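Local coordinates for extracellular ligand-binding receptor (Desulfohalobium retbaense DSM 5692, PDB 5ERE), which probably senses small extracellular solutes, holding 2-oxo-4-methylpentanoic acid in a leucine-binding-protein-like module and cytosine in its tandem PAS sensor region, at residues V3-P9 against L64-C70; H89-A95 against T105-G111; R482-T486 against G496-F500. All blocks are in the same frame, centred on the assembly; numbering follows the deposited sequence.

Contact 1: V3-P9 against L64-C70; sequences VVGVILP and LAAVVSC
V68, C70 and I7 bury the most surface where strands 3-8 and 64-70 run side by side, their short axes 4.6 Å apart and only 14° from parallel. The backbone of V68 faces strand 3-8 with both polar atoms: V68 N donates to G5 O at 2.7 Å, and V68 O receives I7 N at 2.8 Å. One residue pair further on, C70 N bonds to I7 O. Toward the other end the register slips by one residue, a beta bulge at A65, pairing V3 with L64 but V4 with A66; A66 N is buried there with no partner in the model.

Side chains alternate between the two sheet faces. On one, V68 CG2 meets V4 CG1 at 3.8 Å. On the other, I7 has CG1 beside its backbone N (chi1 -50°) and an extended end, which carries CD1 to 3.8 Å from V67 CG1; both side chains also pack on F54 of helix 47-60. At the C-terminal end, C70 CB lies 3.6 Å from L8 CD2. C70 SG, turned anti to the backbone N (chi1 170°), rests 3.7 Å from P9 CD, and the C70 side chain comes within about 4 Å of the bound 2-oxo-4-methylpentanoic acid.

Strand 37-42 flanks 3-8 on its other edge, and from it the chain passes over 3-8 by way of helix 47-60 into 64-70. This strand order, 2-1-3, with parallel pairing and helical crossovers, is the Rossmann-like core of a type I periplasmic-binding-protein lobe.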
# COMPACT_ATOMS: atom_id res chain seq x y z
N VAL A 3 -35.24 -11.10 -3.32
CA VAL A 3 -34.79 -10.56 -4.60
C VAL A 3 -33.66 -9.57 -4.41
O VAL A 3 -33.76 -8.63 -3.62
CB VAL A 3 -35.96 -9.89 -5.33
CG1 VAL A 3 -35.50 -9.14 -6.57
CG2 VAL A 3 -37.00 -10.95 -5.69
N VAL A 4 -32.57 -9.78 -5.14
CA VAL A 4 -31.47 -8.84 -5.14
C VAL A 4 -31.47 -8.06 -6.46
O VAL A 4 -31.39 -8.64 -7.55
CB VAL A 4 -30.12 -9.54 -4.91
CG1 VAL A 4 -28.94 -8.54 -5.01
CG2 VAL A 4 -30.11 -10.23 -3.55
N GLY A 5 -31.60 -6.73 -6.36
CA GLY A 5 -31.47 -5.86 -7.52
C GLY A 5 -30.02 -5.46 -7.82
O GLY A 5 -29.27 -5.10 -6.92
N VAL A 6 -29.63 -5.55 -9.09
CA VAL A 6 -28.24 -5.38 -9.50
C VAL A 6 -28.16 -4.37 -10.66
O VAL A 6 -28.59 -4.67 -11.77
CB VAL A 6 -27.61 -6.67 -9.96
CG1 VAL A 6 -26.16 -6.42 -10.37
CG2 VAL A 6 -27.73 -7.81 -8.85
N ILE A 7 -27.64 -3.18 -10.37
CA ILE A 7 -27.62 -2.05 -11.29
C ILE A 7 -26.24 -1.90 -11.90
O ILE A 7 -25.29 -1.57 -11.21
CB ILE A 7 -28.02 -0.75 -10.60
CG1 ILE A 7 -29.31 -0.99 -9.83
CG2 ILE A 7 -28.17 0.37 -11.63
CD1 ILE A 7 -29.82 0.18 -8.96
N LEU A 8 -26.16 -2.18 -13.19
CA LEU A 8 -24.89 -2.23 -13.92
C LEU A 8 -24.93 -1.29 -15.14
O LEU A 8 -25.98 -1.06 -15.72
CB LEU A 8 -24.60 -3.63 -14.41
CG LEU A 8 -24.72 -4.78 -13.37
CD1 LEU A 8 -24.49 -6.10 -14.10
CD2 LEU A 8 -23.72 -4.55 -12.23
N PRO A 9 -23.76 -0.79 -15.55
CA PRO A 9 -23.78 0.29 -16.53
C PRO A 9 -23.81 -0.24 -17.96
O PRO A 9 -22.85 -0.03 -18.71
CB PRO A 9 -22.48 1.04 -16.22
CG PRO A 9 -21.55 -0.07 -15.69
CD PRO A 9 -22.43 -0.97 -14.94
N LEU A 64 -37.54 -6.89 -1.81
CA LEU A 64 -36.17 -6.51 -2.13
C LEU A 64 -35.20 -6.61 -0.94
O LEU A 64 -35.18 -5.76 -0.06
CB LEU A 64 -36.18 -5.09 -2.69
CG LEU A 64 -34.86 -4.61 -3.28
CD1 LEU A 64 -34.47 -5.50 -4.46
CD2 LEU A 64 -34.96 -3.17 -3.72
N ALA A 65 -34.36 -7.65 -0.96
CA ALA A 65 -33.40 -7.92 0.11
C ALA A 65 -32.16 -7.00 0.07
O ALA A 65 -31.57 -6.70 1.11
CB ALA A 65 -32.96 -9.37 0.04
N ALA A 66 -31.77 -6.59 -1.14
CA ALA A 66 -30.58 -5.77 -1.34
C ALA A 66 -30.52 -5.15 -2.72
O ALA A 66 -31.16 -5.60 -3.67
CB ALA A 66 -29.33 -6.55 -1.13
N VAL A 67 -29.67 -4.14 -2.82
CA VAL A 67 -29.35 -3.48 -4.10
C VAL A 67 -27.86 -3.46 -4.24
O VAL A 67 -27.16 -3.00 -3.35
CB VAL A 67 -29.90 -2.04 -4.17
CG1 VAL A 67 -29.52 -1.38 -5.52
CG2 VAL A 67 -31.35 -2.07 -4.06
N VAL A 68 -27.38 -3.98 -5.36
CA VAL A 68 -25.99 -3.93 -5.72
C VAL A 68 -25.84 -2.91 -6.85
O VAL A 68 -26.63 -2.93 -7.79
CB VAL A 68 -25.49 -5.32 -6.15
CG1 VAL A 68 -24.03 -5.31 -6.44
CG2 VAL A 68 -25.80 -6.34 -5.00
N SER A 69 -24.86 -2.03 -6.75
CA SER A 69 -24.58 -1.10 -7.84
C SER A 69 -23.14 -1.16 -8.25
O SER A 69 -22.26 -1.17 -7.41
CB SER A 69 -24.95 0.32 -7.43
OG SER A 69 -24.16 0.74 -6.33
N CYS A 70 -22.91 -1.17 -9.57
CA CYS A 70 -21.59 -1.01 -10.13
C CYS A 70 -21.32 0.48 -10.43
O CYS A 70 -22.22 1.15 -10.88
CB CYS A 70 -21.44 -1.83 -11.41
SG CYS A 70 -19.89 -1.38 -12.25

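Contact 2: H89-A95 against T105-G111; sequences HVAIGSA and TIRLTVG. With COI (2-oxo-4-methylpentanoic acid), chain B; EDO (1,2-ethanediol), chain G.
The guanidinium of R107 reaches forward, past its strand partner A91, to grip the main chain at S94 and A95, just beyond the end of strand 88-92. Extended as far as CG and CD, the side chain bends at chi3 (65°), which brings NH1 to S94 O at 3.1 Å. That bond is nearly straight, 169° at the hydrogen, and lies in both the guanidinium plane and the carbonyl plane, on a lone pair of the oxygen. A95 O is a weak further acceptor of NH1 at 2.9 Å, and O2 of an ethanediol, probably from the crystallisation liquor, is bonded to NH1 at 2.8 Å. NE is anchored elsewhere, by a salt bridge to D303.

Before this turn the segments pair as short parallel strands: A91 N donates to I106 O at 2.8 Å, while I106 N and L108 N bond to H89 O and A91 O. At the start of the ladder, H89 presents its ring edge to T105, with ND1 2.7 Å from OG1; that hydroxyl also meets H79, and the far ring nitrogen, NE2, meets S69. A water bridges H89 N and T105 N.

T109 takes over where the strands part. Its OG1 accepts S94 N at 2.9 Å and is also bonded to E258, whose carboxylate holds G93 N as well.

R107 and T109 thus clamp S94 from its O and N sides, leaving A95 N directed at the ligand carboxylate: it donates to O2 of 2-oxo-4-methylpentanoic acid at 2.8 Å and 159°. This geometry is consistent with a second shell that positions the ligand-binding main chain.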
# COMPACT_ATOMS: atom_id res chain seq x y z
N HIS A 89 -27.26 -2.31 0.85
CA HIS A 89 -26.58 -1.81 -0.33
C HIS A 89 -25.17 -2.35 -0.41
O HIS A 89 -24.42 -2.30 0.56
CB HIS A 89 -26.56 -0.26 -0.34
CG HIS A 89 -25.91 0.32 -1.56
ND1 HIS A 89 -25.06 1.41 -1.49
CD2 HIS A 89 -25.97 -0.03 -2.87
CE1 HIS A 89 -24.61 1.69 -2.71
NE2 HIS A 89 -25.16 0.84 -3.56
N VAL A 90 -24.82 -2.88 -1.58
CA VAL A 90 -23.47 -3.33 -1.84
C VAL A 90 -22.91 -2.56 -3.05
O VAL A 90 -23.58 -2.41 -4.05
CB VAL A 90 -23.38 -4.84 -2.13
CG1 VAL A 90 -21.95 -5.23 -2.33
CG2 VAL A 90 -23.99 -5.63 -0.95
N ALA A 91 -21.70 -2.04 -2.92
CA ALA A 91 -21.02 -1.36 -4.04
C ALA A 91 -19.91 -2.25 -4.56
O ALA A 91 -19.03 -2.69 -3.80
CB ALA A 91 -20.48 -0.05 -3.60
N ILE A 92 -19.95 -2.50 -5.87
CA ILE A 92 -18.90 -3.22 -6.56
C ILE A 92 -18.36 -2.28 -7.66
O ILE A 92 -19.02 -1.28 -8.02
CB ILE A 92 -19.44 -4.54 -7.13
CG1 ILE A 92 -20.58 -4.30 -8.12
CG2 ILE A 92 -19.96 -5.44 -5.94
CD1 ILE A 92 -20.91 -5.54 -8.98
N GLY A 93 -17.18 -2.57 -8.19
CA GLY A 93 -16.54 -1.68 -9.16
C GLY A 93 -16.65 -0.22 -8.73
O GLY A 93 -17.06 0.67 -9.50
N SER A 94 -16.30 0.05 -7.48
CA SER A 94 -16.57 1.35 -6.88
C SER A 94 -15.41 1.89 -6.03
O SER A 94 -15.60 2.11 -4.84
CB SER A 94 -17.82 1.28 -5.99
OG SER A 94 -19.02 1.05 -6.71
N ALA A 95 -14.23 2.12 -6.62
CA ALA A 95 -13.12 2.66 -5.79
C ALA A 95 -13.34 4.09 -5.20
O ALA A 95 -12.69 4.45 -4.22
CB ALA A 95 -11.87 2.67 -6.58
N THR A 105 -24.00 0.53 3.28
CA THR A 105 -23.22 0.18 2.10
C THR A 105 -21.98 -0.61 2.44
O THR A 105 -21.05 -0.12 3.07
CB THR A 105 -22.79 1.42 1.27
OG1 THR A 105 -23.95 2.15 0.86
CG2 THR A 105 -22.02 0.95 0.03
N ILE A 106 -21.96 -1.85 1.99
CA ILE A 106 -20.77 -2.63 2.05
C ILE A 106 -20.08 -2.44 0.70
O ILE A 106 -20.75 -2.40 -0.31
CB ILE A 106 -21.09 -4.12 2.29
CG1 ILE A 106 -21.57 -4.33 3.73
CG2 ILE A 106 -19.88 -5.02 1.95
CD1 ILE A 106 -20.48 -4.21 4.80
N ARG A 107 -18.77 -2.33 0.72
CA ARG A 107 -18.02 -2.13 -0.52
C ARG A 107 -16.93 -3.19 -0.73
O ARG A 107 -16.05 -3.37 0.11
CB ARG A 107 -17.38 -0.76 -0.53
CG ARG A 107 -16.41 -0.65 -1.69
CD ARG A 107 -15.98 0.76 -1.94
NE ARG A 107 -15.22 1.35 -0.85
CZ ARG A 107 -14.39 2.38 -1.00
NH1 ARG A 107 -14.19 2.92 -2.22
NH2 ARG A 107 -13.74 2.87 0.06
N LEU A 108 -16.98 -3.86 -1.87
CA LEU A 108 -16.01 -4.88 -2.20
C LEU A 108 -14.77 -4.35 -2.93
O LEU A 108 -13.80 -5.07 -3.07
CB LEU A 108 -16.65 -5.97 -3.06
CG LEU A 108 -17.26 -7.14 -2.29
CD1 LEU A 108 -18.54 -6.72 -1.75
CD2 LEU A 108 -17.46 -8.36 -3.23
N THR A 109 -14.81 -3.09 -3.34
CA THR A 109 -13.69 -2.50 -4.13
C THR A 109 -12.75 -1.73 -3.21
O THR A 109 -13.19 -0.88 -2.43
CB THR A 109 -14.24 -1.55 -5.21
OG1 THR A 109 -15.33 -2.17 -5.91
CG2 THR A 109 -13.16 -1.06 -6.19
N VAL A 110 -11.47 -2.02 -3.31
CA VAL A 110 -10.45 -1.25 -2.61
C VAL A 110 -10.48 0.20 -3.10
O VAL A 110 -10.58 0.46 -4.30
CB VAL A 110 -9.05 -1.85 -2.78
CG1 VAL A 110 -7.96 -0.89 -2.31
CG2 VAL A 110 -8.92 -3.16 -1.98
N GLY A 111 -10.38 1.12 -2.15
CA GLY A 111 -10.49 2.54 -2.45
C GLY A 111 -9.35 3.22 -3.20
O GLY A 111 -8.21 2.76 -3.21
C1 COI B . -14.91 2.43 -10.31
O1 COI B . -15.76 3.36 -10.25
O2 COI B . -14.09 2.20 -9.39
C2 COI B . -14.93 1.55 -11.51
O3 COI B . -14.10 0.66 -11.63
C3 COI B . -16.03 1.81 -12.50
C4 COI B . -15.83 0.99 -13.73
C5 COI B . -17.19 0.82 -14.38
C6 COI B . -14.84 1.78 -14.58
C1 EDO G . -11.45 6.26 -0.77
O1 EDO G . -10.25 6.58 -1.48
C2 EDO G . -12.61 6.63 -1.67
O2 EDO G . -13.60 5.59 -1.65
O HOH W 1 -26.48 -0.93 3.57

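Contact 3: R482-T486 against G496-F500; sequences RDGTT and GKNAF
Two surface segments meet here: the loop D483-T485 running into T486, the first residue of strand 486-488, and the loop G496-A499 that follows that strand, an outermost one of a five-stranded antiparallel sheet. The evidence for pairing is confined to one end. T486 N donates to K497 O at 2.8 Å with an almost linear hydrogen (176°), and G496 N returns a bond to T486 O at 2.9 Å, in the carbonyl plane.

Elsewhere each loop is braced chiefly by its own side chains. D483 OD1 takes T485 N at 2.9 Å and T485 OG1 at 2.7 Å, both arriving from the same face of the carboxylate plane. N498 OD1 similarly collects A499 N at 2.9 Å and F500 N at 3.2 Å. The N498 side chain crosses that of T485 at about a right angle, but its ND2 is badly angled for a bond to T485 OG1.

A side-chain oxygen of aspartate or asparagine accepting the backbone N two residues on makes an Asx turn; here two such turns shape the loops bordering an edge strand of what is probably a PAS-like sensor module.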
# COMPACT_ATOMS: atom_id res chain seq x y z
N ARG A 482 24.03 -9.69 11.74
CA ARG A 482 25.10 -10.45 11.05
C ARG A 482 25.19 -11.89 11.55
O ARG A 482 25.25 -12.82 10.74
CB ARG A 482 26.43 -9.75 11.23
CG ARG A 482 27.28 -9.72 9.99
CD ARG A 482 28.16 -10.89 9.95
NE ARG A 482 29.05 -10.89 8.80
CZ ARG A 482 29.79 -11.95 8.47
NH1 ARG A 482 29.70 -13.07 9.19
NH2 ARG A 482 30.60 -11.91 7.42
N ASP A 483 25.18 -12.09 12.87
CA ASP A 483 25.15 -13.43 13.47
C ASP A 483 23.88 -14.24 13.18
O ASP A 483 23.66 -15.25 13.83
CB ASP A 483 25.33 -13.34 15.01
CG ASP A 483 24.18 -12.61 15.73
OD1 ASP A 483 23.11 -12.39 15.13
OD2 ASP A 483 24.35 -12.28 16.92
N GLY A 484 23.03 -13.80 12.26
CA GLY A 484 21.80 -14.53 11.98
C GLY A 484 20.56 -14.24 12.85
O GLY A 484 19.47 -14.67 12.50
N THR A 485 20.71 -13.51 13.94
CA THR A 485 19.55 -13.18 14.79
C THR A 485 18.53 -12.26 14.10
O THR A 485 18.87 -11.22 13.52
CB THR A 485 20.00 -12.49 16.09
OG1 THR A 485 21.09 -13.22 16.67
CG2 THR A 485 18.86 -12.39 17.08
N THR A 486 17.27 -12.65 14.17
CA THR A 486 16.20 -11.82 13.64
C THR A 486 15.95 -10.60 14.53
O THR A 486 15.61 -10.73 15.69
CB THR A 486 14.91 -12.61 13.48
OG1 THR A 486 15.14 -13.66 12.53
CG2 THR A 486 13.77 -11.74 12.98
N GLY A 496 14.31 -12.30 17.76
CA GLY A 496 15.19 -12.85 18.78
C GLY A 496 15.66 -14.25 18.42
O GLY A 496 16.60 -14.74 19.02
N LYS A 497 15.03 -14.86 17.42
CA LYS A 497 15.41 -16.20 16.98
C LYS A 497 16.58 -16.09 16.06
O LYS A 497 16.65 -15.18 15.23
CB LYS A 497 14.28 -16.91 16.23
CG LYS A 497 12.95 -16.98 16.93
CD LYS A 497 13.06 -17.67 18.27
CE LYS A 497 11.68 -17.95 18.86
NZ LYS A 497 11.34 -17.00 19.96
N ASN A 498 17.51 -17.02 16.22
CA ASN A 498 18.66 -17.09 15.36
C ASN A 498 18.34 -17.97 14.16
O ASN A 498 17.19 -18.39 13.99
CB ASN A 498 19.87 -17.63 16.13
CG ASN A 498 21.14 -16.90 15.78
OD1 ASN A 498 21.69 -17.09 14.70
ND2 ASN A 498 21.63 -16.06 16.69
N ALA A 499 19.34 -18.20 13.32
CA ALA A 499 19.23 -19.16 12.23
C ALA A 499 20.40 -20.15 12.33
O ALA A 499 20.58 -21.01 11.46
CB ALA A 499 19.20 -18.46 10.89
N PHE A 500 21.19 -20.00 13.39
CA PHE A 500 22.15 -21.01 13.81
C PHE A 500 21.77 -21.42 15.24
O PHE A 500 22.49 -21.13 16.19
CB PHE A 500 23.58 -20.47 13.75

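How the contacts relate
Contacts 1 and 2 are buried neighbours in one parallel sheet, their centres 12 Å apart: strands 64-70 and 88-92 lie side by side, joined by V67 O to V90 N and by S69 OG to H89 NE2. They differ in chemistry by position. Contact 1, deep among the strands, relies on backbone ladder and aliphatic packing, whereas contact 2, at the sheet's 106-107 edge, adds arginine, threonine and histidine side-chain bonds and reaches the ligand directly. Contact 3 borders a separate antiparallel sheet on the opposite side of the chain's centre, its centre 54 Å and 44 Å from theirs; it is superficial, less extensive, and joined by two backbone bonds, while polar side chains shape each loop from within.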